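Local coordinates for protein transcription termination factor FttA (PDB 3AF6) that is a zinc-dependent ribonuclease of the metallo-beta-lactamase superfamily that probably terminates archaeal transcription by cleaving nascent RNA as it leaves RNA polymerase, at residues T209-V214 against S332-L337; P455-G460 against E514-I519. All coordinates share one frame; numbering follows the deposited sequence.

Contact 1: T209-V214 against S332-L337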
loop_
_atom_site.group_PDB
_atom_site.type_symbol
_atom_site.label_atom_id
_atom_site.label_comp_id
_atom_site.label_asym_id
_atom_site.label_seq_id
_atom_site.Cartn_x
_atom_site.Cartn_y
_atom_site.Cartn_z
ATOM N N THR A 209 18.008 7.036 16.019
ATOM C CA THR A 209 19.123 6.377 16.696
ATOM C C THR A 209 20.260 7.379 16.476
ATOM O O THR A 209 20.114 8.311 15.689
ATOM C CB THR A 209 19.535 5.031 16.067
ATOM O OG1 THR A 209 20.151 5.269 14.795
ATOM C CG2 THR A 209 18.332 4.109 15.923
ATOM N N ASP A 210 21.376 7.213 17.171
ATOM C CA ASP A 210 22.500 8.116 16.978
ATOM C C ASP A 210 23.120 7.919 15.594
ATOM O O ASP A 210 23.996 8.676 15.181
ATOM C CB ASP A 210 23.573 7.890 18.048
ATOM C CG ASP A 210 24.033 6.435 18.141
ATOM O OD1 ASP A 210 25.229 6.216 18.431
ATOM O OD2 ASP A 210 23.215 5.509 17.948
ATOM N N GLU A 211 22.651 6.914 14.866
ATOM C CA GLU A 211 23.214 6.648 13.556
ATOM C C GLU A 211 22.248 6.827 12.406
ATOM O O GLU A 211 22.674 7.067 11.281
ATOM C CB GLU A 211 23.771 5.219 13.508
ATOM C CG GLU A 211 24.506 4.848 12.215
ATOM C CD GLU A 211 25.659 5.799 11.891
ATOM O OE1 GLU A 211 26.230 6.386 12.838
ATOM O OE2 GLU A 211 26.006 5.949 10.695
ATOM N N SER A 212 20.949 6.737 12.672
ATOM C CA SER A 212 20.012 6.811 11.569
ATOM C C SER A 212 18.662 7.444 11.833
ATOM O O SER A 212 18.297 7.746 12.966
ATOM C CB SER A 212 19.767 5.400 11.032
ATOM O OG SER A 212 20.977 4.687 10.880
ATOM N N PHE A 213 17.916 7.593 10.747
ATOM C CA PHE A 213 16.586 8.156 10.787
ATOM C C PHE A 213 15.725 7.518 9.702
ATOM O O PHE A 213 16.133 7.411 8.535
ATOM C CB PHE A 213 16.641 9.670 10.566
ATOM C CG PHE A 213 17.260 10.419 11.698
ATOM C CD1 PHE A 213 16.598 10.527 12.918
ATOM C CD2 PHE A 213 18.501 11.033 11.546
ATOM C CE1 PHE A 213 17.163 11.243 13.978
ATOM C CE2 PHE A 213 19.075 11.752 12.593
ATOM C CZ PHE A 213 18.403 11.858 13.816
ATOM N N VAL A 214 14.542 7.074 10.100
ATOM C CA VAL A 214 13.604 6.492 9.163
ATOM C C VAL A 214 12.217 7.033 9.488
ATOM O O VAL A 214 11.854 7.227 10.657
ATOM C CB VAL A 214 13.572 4.940 9.225
ATOM C CG1 VAL A 214 14.938 4.369 8.899
ATOM C CG2 VAL A 214 13.109 4.492 10.581
ATOM N N SER A 332 19.891 0.537 6.654
ATOM C CA SER A 332 20.794 1.490 7.293
ATOM C C SER A 332 21.796 0.697 8.125
ATOM O O SER A 332 21.571 -0.471 8.423
ATOM C CB SER A 332 20.020 2.453 8.208
ATOM O OG SER A 332 20.131 2.065 9.569
ATOM N N PRO A 333 22.912 1.327 8.525
ATOM C CA PRO A 333 23.913 0.617 9.323
ATOM C C PRO A 333 23.376 -0.065 10.575
ATOM O O PRO A 333 23.928 -1.072 11.011
ATOM C CB PRO A 333 24.921 1.711 9.648
ATOM C CG PRO A 333 24.862 2.574 8.432
ATOM C CD PRO A 333 23.380 2.685 8.192
ATOM N N ASP A 334 22.300 0.460 11.157
ATOM C CA ASP A 334 21.762 -0.149 12.370
ATOM C C ASP A 334 20.267 -0.456 12.370
ATOM O O ASP A 334 19.677 -0.634 13.432
ATOM C CB ASP A 334 22.106 0.722 13.584
ATOM C CG ASP A 334 21.395 2.064 13.567
ATOM O OD1 ASP A 334 20.927 2.490 12.490
ATOM O OD2 ASP A 334 21.316 2.702 14.636
ATOM N N ILE A 335 19.655 -0.536 11.191
ATOM C CA ILE A 335 18.230 -0.835 11.100
ATOM C C ILE A 335 17.949 -1.841 10.006
ATOM O O ILE A 335 18.354 -1.645 8.867
ATOM C CB ILE A 335 17.390 0.429 10.787
ATOM C CG1 ILE A 335 17.461 1.420 11.953
ATOM C CG2 ILE A 335 15.941 0.039 10.515
ATOM C CD1 ILE A 335 16.667 2.684 11.721
ATOM N N ARG A 336 17.246 -2.915 10.349
ATOM C CA ARG A 336 16.893 -3.937 9.373
ATOM C C ARG A 336 15.379 -4.035 9.261
ATOM O O ARG A 336 14.670 -4.193 10.261
ATOM C CB ARG A 336 17.471 -5.288 9.772
ATOM C CG ARG A 336 18.533 -5.792 8.821
ATOM C CD ARG A 336 18.758 -7.260 9.044
ATOM N NE ARG A 336 19.424 -7.507 10.315
ATOM C CZ ARG A 336 20.702 -7.232 10.542
ATOM N NH1 ARG A 336 21.441 -6.706 9.576
ATOM N NH2 ARG A 336 21.238 -7.480 11.727
ATOM N N LEU A 337 14.892 -3.952 8.030
ATOM C CA LEU A 337 13.462 -3.980 7.753
ATOM C C LEU A 337 12.892 -5.284 7.233
ATOM O O LEU A 337 13.517 -5.999 6.455
ATOM C CB LEU A 337 13.114 -2.877 6.746
ATOM C CG LEU A 337 11.675 -2.827 6.221
ATOM C CD1 LEU A 337 10.726 -2.323 7.309
ATOM C CD2 LEU A 337 11.621 -1.905 5.007
#

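Contact 2: P455-G460 against E514-I519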
loop_
_atom_site.group_PDB
_atom_site.type_symbol
_atom_site.label_atom_id
_atom_site.label_comp_id
_atom_site.label_asym_id
_atom_site.label_seq_id
_atom_site.Cartn_x
_atom_site.Cartn_y
_atom_site.Cartn_z
ATOM N N PRO A 455 -28.413 -3.241 -11.494
ATOM C CA PRO A 455 -26.981 -3.169 -11.811
ATOM C C PRO A 455 -26.143 -2.486 -10.725
ATOM O O PRO A 455 -26.671 -1.759 -9.881
ATOM C CB PRO A 455 -26.972 -2.386 -13.113
ATOM C CG PRO A 455 -28.055 -1.372 -12.860
ATOM C CD PRO A 455 -29.162 -2.210 -12.238
ATOM N N ILE A 456 -24.835 -2.722 -10.753
ATOM C CA ILE A 456 -23.949 -2.111 -9.769
ATOM C C ILE A 456 -22.874 -1.285 -10.470
ATOM O O ILE A 456 -22.009 -1.824 -11.166
ATOM C CB ILE A 456 -23.257 -3.175 -8.868
ATOM C CG1 ILE A 456 -24.295 -4.158 -8.315
ATOM C CG2 ILE A 456 -22.552 -2.487 -7.697
ATOM C CD1 ILE A 456 -23.685 -5.374 -7.655
ATOM N N TYR A 457 -22.941 0.028 -10.273
ATOM C CA TYR A 457 -21.988 0.953 -10.874
ATOM C C TYR A 457 -20.787 1.245 -9.977
ATOM O O TYR A 457 -20.934 1.478 -8.776
ATOM C CB TYR A 457 -22.689 2.263 -11.222
ATOM C CG TYR A 457 -23.793 2.108 -12.240
ATOM C CD1 TYR A 457 -25.134 2.244 -11.870
ATOM C CD2 TYR A 457 -23.503 1.832 -13.575
ATOM C CE1 TYR A 457 -26.152 2.113 -12.810
ATOM C CE2 TYR A 457 -24.513 1.699 -14.518
ATOM C CZ TYR A 457 -25.830 1.842 -14.133
ATOM O OH TYR A 457 -26.824 1.733 -15.072
ATOM N N LEU A 458 -19.601 1.236 -10.576
ATOM C CA LEU A 458 -18.363 1.504 -9.860
ATOM C C LEU A 458 -17.806 2.832 -10.373
ATOM O O LEU A 458 -17.392 2.935 -11.531
ATOM C CB LEU A 458 -17.359 0.376 -10.121
ATOM C CG LEU A 458 -17.872 -1.061 -9.946
ATOM C CD1 LEU A 458 -16.715 -2.039 -10.147
ATOM C CD2 LEU A 458 -18.490 -1.240 -8.557
ATOM N N ASP A 459 -17.780 3.847 -9.516
ATOM C CA ASP A 459 -17.301 5.157 -9.939
ATOM C C ASP A 459 -16.187 5.748 -9.080
ATOM O O ASP A 459 -16.269 5.738 -7.854
ATOM C CB ASP A 459 -18.474 6.141 -9.950
ATOM C CG ASP A 459 -18.338 7.204 -11.021
ATOM O OD1 ASP A 459 -17.214 7.380 -11.548
ATOM O OD2 ASP A 459 -19.358 7.863 -11.324
ATOM N N GLY A 460 -15.146 6.265 -9.727
ATOM C CA GLY A 460 -14.074 6.899 -8.986
ATOM C C GLY A 460 -12.748 6.184 -8.901
ATOM O O GLY A 460 -12.078 6.246 -7.868
ATOM N N GLU A 514 -34.125 3.756 -13.232
ATOM C CA GLU A 514 -33.826 2.349 -13.011
ATOM C C GLU A 514 -33.042 2.256 -11.711
ATOM O O GLU A 514 -31.937 2.788 -11.607
ATOM C CB GLU A 514 -32.979 1.778 -14.153
ATOM C CG GLU A 514 -33.653 1.800 -15.512
ATOM C CD GLU A 514 -32.820 1.116 -16.584
ATOM O OE1 GLU A 514 -31.645 1.509 -16.769
ATOM O OE2 GLU A 514 -33.338 0.187 -17.244
ATOM N N PRO A 515 -33.612 1.596 -10.694
ATOM C CA PRO A 515 -32.887 1.483 -9.429
ATOM C C PRO A 515 -31.526 0.865 -9.700
ATOM O O PRO A 515 -31.353 0.137 -10.678
ATOM C CB PRO A 515 -33.794 0.578 -8.601
ATOM C CG PRO A 515 -35.162 0.966 -9.086
ATOM C CD PRO A 515 -34.951 0.994 -10.586
ATOM N N ALA A 516 -30.555 1.168 -8.848
ATOM C CA ALA A 516 -29.217 0.621 -9.029
ATOM C C ALA A 516 -28.367 0.831 -7.794
ATOM O O ALA A 516 -28.708 1.621 -6.911
ATOM C CB ALA A 516 -28.542 1.266 -10.242
ATOM N N ILE A 517 -27.265 0.098 -7.729
ATOM C CA ILE A 517 -26.342 0.221 -6.619
ATOM C C ILE A 517 -25.152 1.025 -7.126
ATOM O O ILE A 517 -24.571 0.695 -8.169
ATOM C CB ILE A 517 -25.838 -1.154 -6.137
ATOM C CG1 ILE A 517 -27.019 -2.039 -5.741
ATOM C CG2 ILE A 517 -24.904 -0.969 -4.948
ATOM C CD1 ILE A 517 -27.857 -1.455 -4.634
ATOM N N ILE A 518 -24.805 2.082 -6.392
ATOM C CA ILE A 518 -23.686 2.938 -6.763
ATOM C C ILE A 518 -22.602 2.909 -5.694
ATOM O O ILE A 518 -22.838 3.255 -4.534
ATOM C CB ILE A 518 -24.144 4.408 -6.953
ATOM C CG1 ILE A 518 -25.292 4.469 -7.962
ATOM C CG2 ILE A 518 -22.981 5.266 -7.442
ATOM C CD1 ILE A 518 -26.033 5.789 -7.956
ATOM N N ILE A 519 -21.413 2.477 -6.085
ATOM C CA ILE A 519 -20.287 2.437 -5.161
ATOM C C ILE A 519 -19.270 3.403 -5.753
ATOM O O ILE A 519 -18.853 3.246 -6.906
ATOM C CB ILE A 519 -19.663 1.022 -5.058
ATOM C CG1 ILE A 519 -20.728 0.011 -4.629
ATOM C CG2 ILE A 519 -18.529 1.038 -4.051
ATOM C CD1 ILE A 519 -20.171 -1.375 -4.314
#

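Contact 1: T209-V214 against S332-L337
Thr209 and Ser212 share the carboxylate of Asp334, each hydroxyl taking one oxygen, and this double grip joins the ends of two beta hairpins, one from each sheet of the metallo-beta-lactamase sandwich. Thr209 OG1 donates over 2.8 Å to Asp334 OD2, which accepts with its syn lone pair, the one on the side of the other oxygen. Ser186 also bonds to OD2, which thus has two hydroxyl partners. Ser212 OG gives its proton to Asp334 OD1 at 2.7 Å, again from the syn side but about 30° out of the carboxylate plane. Aspartate suits the place because its two oxygens can serve several hydroxyls on a short stem. Its CG is folded over its own backbone, between N and the carbonyl carbon (chi1 67°), which turns the carboxylate onto the facing hairpin. Beside the polar group, Val214 CG1 meets Ile335 CD1 tip to tip at 3.7 Å, where the turns give way to strands. Pro333 CB lies across the aliphatic part of Glu211, 4.1 Å from CG, while the acid's far end goes to Arg180 in a salt bridge.

Behind these bonds, backbone groups position Thr209 OG1 and the turn that carries Asp334. Thr209 OG1 is itself an acceptor, from Glu211 N at 3.0 Å in an ST turn and from Ser212 N at 2.7 Å in an ST motif; together they order the tight link between strands 204-209 and 213-216. On the other side, a type I turn runs from Ser332 to Ile335, with Pro333 at its second position, where the restricted phi of proline fits. That turn has its own side-chain brace, an ST turn in which Ser332 OG accepts a hydrogen bond from the backbone N of Asp334, 3.1 Å away.

Contact 2: P455-G460 against E514-I519
Ile517 O is gripped by Tyr457 N at 2.7 Å and is also approached by the CA-H of Ile456, with CA 3.3 Å away. It belongs to a ladder that binds two parallel neighbours, strands 456-459 and 516-520, in the six-stranded parallel sheet of the beta-CASP domain. Three more bonds complete the ladder: Ile517 N to Pro455 O, Ile519 N to Tyr457 O, and Asp459 N to Ile519 O, each 2.9 Å long. Tyr457 thus spends both its N and its O on this neighbour, while Ile456 and Leu458 turn their backbones to His498 of the strand beyond. A proline can open the ladder because it supplies only the carbonyl.

Ile456, Leu458, Ile517 and Ile519 point to one face of the sheet. There Ile456 and Ile517 lie side by side across the adjacent strands, CG2 of the first 3.9 Å from CB of the second. In both, CG1 is anti to the carbonyl carbon (chi1 -49° and -57°), which puts CG2 anti to the backbone N; the shared torsion helps the pair lie alongside each other. Helices 435-447 and 462-471 cover this layer, with Val439 and Ile462 touching Ile519.

Tyr457 and Ile518 go to the opposite face. The tyrosine ring slants past its neighbour, so that CE1 comes within 3.6 Å of Ala516 CB, where a small methyl accommodates the ring. Ala516 CB also sits 3.7 Å from Pro455 CG. The ring of His498 meets that of Tyr457 with the planes nearly perpendicular. Asp459, at the end of the strand, has its carboxylate held by Arg506 and Tyr533, consistent with a charged acid in a buried place. The pairing therefore rests on backbone hydrogen bonding, with apolar side chains packing one face against the two helices.

Contacts 1 and 2 belong to different domains, the metallo-beta-lactamase and beta-CASP parts, and follow one another along the chain. They lie on opposite sides of the molecule's centre, about 48 Å apart between centres and about 28 Å at their nearest atoms. Side-chain hydroxyls bonded to a carboxylate hold contact 1, whereas backbone groups do the polar work in contact 2. Neither touches the two zinc ions, but contact 1 brackets part of their site in sequence: His256, His258, Asp260 and His261 fall between 209-214 and 332-337, and His344 follows soon after. In this family the catalytic cleft lies between the two domains; both contacts are structural packing away from the zinc site.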